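Local coordinates for protein pilin (Clostridioides difficile, PDB 6T8S) that is the major type IV pilin PilA1, whose full-length form probably assembles into surface pilus fibres, at residues A14-V19 with S97-S102. Numbering follows the deposited sequence. Where two conformers were deposited one is given.
Sequences AKVASV and SAKLLS
Val-16 pushes one methyl, CG1, between the side chains of Lys-99 and Leu-100, and nearly all of the contact turns on that branch. CG1 stands anti to the backbone N (chi1 161°), which carries it to the neighbouring helix. There it lies 3.6 Å from Lys-99 CG. Lys-99 reaches back past Val-16 in the opposite direction, its CB, CG and CD running alongside the methyl. The lysine chain is extended up to its last torsion, where it bends (chi4 60°); CE there comes within 4.3 Å of the Ala-17 CB, and NZ forms a salt bridge with Asp-103, one turn further along its own helix. Leu-100 closes on another flank of CG1 with CB and CD1, the latter at 3.9 Å from CG1, and its side chain also touches Glu-20 and Ile-109. The Leu-100 backbone N is 3.8 Å from the same Val-16 CG1. The two helices run roughly parallel, crossing at -35° with axes 9.5 Å apart, and bury 231 Å² between these segments. Helix 94-104 thus packs beside the long N-terminal helix 9-37, the spine of the type IV pilin fold. Ser-97 OG, on a side chain directed away from the contact, hydrogen-bonds Thr-126 O. No hydrogen bond spans the segments: apolar packing joins them, with the aliphatic part of Lys-99 serving as a hydrophobic surface while its ammonium group is paired within its own helix.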
loop_
_atom_site.group_PDB
_atom_site.type_symbol
_atom_site.label_atom_id
_atom_site.label_comp_id
_atom_site.label_asym_id
_atom_site.label_seq_id
_atom_site.Cartn_x
_atom_site.Cartn_y
_atom_site.Cartn_z
ATOM N N ALA A 14 14.697 -4.929 5.886
ATOM C CA ALA A 14 14.339 -3.704 6.638
ATOM C C ALA A 14 13.501 -2.767 5.754
ATOM O O ALA A 14 12.565 -2.141 6.263
ATOM C CB ALA A 14 15.589 -3.034 7.168
ATOM N N LYS A 15 13.755 -2.713 4.441
ATOM C CA LYS A 15 12.907 -1.892 3.525
ATOM C C LYS A 15 11.461 -2.409 3.556
ATOM O O LYS A 15 10.520 -1.592 3.591
ATOM C CB LYS A 15 13.468 -1.945 2.105
ATOM C CG LYS A 15 14.764 -1.179 1.933
ATOM C CD LYS A 15 15.314 -1.252 0.537
ATOM C CE LYS A 15 16.371 -0.199 0.297
ATOM N NZ LYS A 15 17.066 -0.442 -0.984
ATOM N N VAL A 16 11.292 -3.727 3.515
ATOM C CA VAL A 16 9.952 -4.376 3.639
ATOM C C VAL A 16 9.337 -3.992 4.993
ATOM O O VAL A 16 8.155 -3.612 5.024
ATOM C CB VAL A 16 10.065 -5.898 3.432
ATOM C CG1 VAL A 16 8.872 -6.655 3.980
ATOM C CG2 VAL A 16 10.275 -6.214 1.956
ATOM N N ALA A 17 10.096 -4.070 6.088
ATOM C CA ALA A 17 9.564 -3.738 7.433
ATOM C C ALA A 17 9.102 -2.277 7.450
ATOM O O ALA A 17 8.074 -1.978 8.072
ATOM C CB ALA A 17 10.597 -4.011 8.499
ATOM N N SER A 18 9.838 -1.368 6.804
ATOM C CA SER A 18 9.486 0.069 6.698
ATOM C C SER A 18 8.120 0.259 6.023
ATOM O O SER A 18 7.304 1.052 6.515
ATOM C CB SER A 18 10.580 0.827 6.008
ATOM O OG SER A 18 10.294 2.204 6.014
ATOM N N VAL A 19 7.848 -0.473 4.951
ATOM C CA VAL A 19 6.522 -0.432 4.281
ATOM C C VAL A 19 5.447 -0.950 5.242
ATOM O O VAL A 19 4.366 -0.336 5.333
ATOM C CB VAL A 19 6.549 -1.219 2.962
ATOM C CG1 VAL A 19 5.155 -1.323 2.360
ATOM C CG2 VAL A 19 7.536 -0.584 1.992
ATOM N N SER A 97 9.204 -10.366 -1.004
ATOM C CA SER A 97 7.783 -10.755 -1.182
ATOM C C SER A 97 7.367 -11.719 -0.068
ATOM O O SER A 97 6.265 -11.534 0.522
ATOM C CB SER A 97 7.552 -11.346 -2.556
ATOM O OG SER A 97 7.756 -10.354 -3.535
ATOM N N ALA A 98 8.213 -12.713 0.208
ATOM C CA ALA A 98 7.985 -13.750 1.237
ATOM C C ALA A 98 7.799 -13.087 2.606
ATOM O O ALA A 98 6.846 -13.456 3.332
ATOM C CB ALA A 98 9.128 -14.735 1.237
ATOM N N LYS A 99 8.651 -12.124 2.950
ATOM C CA LYS A 99 8.553 -11.459 4.273
ATOM C C LYS A 99 7.255 -10.650 4.344
ATOM O O LYS A 99 6.529 -10.728 5.370
ATOM C CB LYS A 99 9.751 -10.546 4.546
ATOM C CG LYS A 99 9.573 -9.706 5.802
ATOM C CD LYS A 99 10.828 -9.046 6.291
ATOM C CE LYS A 99 10.597 -8.196 7.526
ATOM N NZ LYS A 99 10.060 -8.982 8.670
ATOM N N LEU A 100 6.976 -9.854 3.311
ATOM C CA LEU A 100 5.777 -8.984 3.285
ATOM C C LEU A 100 4.536 -9.863 3.507
ATOM O O LEU A 100 3.688 -9.528 4.368
ATOM C CB LEU A 100 5.782 -8.216 1.956
ATOM C CG LEU A 100 4.842 -7.028 1.848
ATOM C CD1 LEU A 100 5.238 -5.913 2.806
ATOM C CD2 LEU A 100 4.830 -6.522 0.410
ATOM N N LEU A 101 4.448 -10.997 2.807
ATOM C CA LEU A 101 3.279 -11.911 2.910
ATOM C C LEU A 101 3.237 -12.595 4.281
ATOM O O LEU A 101 2.139 -12.741 4.830
ATOM C CB LEU A 101 3.335 -12.932 1.773
ATOM C CG LEU A 101 2.854 -12.397 0.431
ATOM C CD1 LEU A 101 3.327 -13.290 -0.707
ATOM C CD2 LEU A 101 1.337 -12.274 0.430
ATOM N N SER A 102 4.381 -13.010 4.815
ATOM C CA SER A 102 4.450 -13.644 6.157
ATOM C C SER A 102 3.915 -12.666 7.207
ATOM O O SER A 102 3.278 -13.105 8.170
ATOM C CB SER A 102 5.847 -14.076 6.500
ATOM O OG SER A 102 6.216 -15.188 5.717
#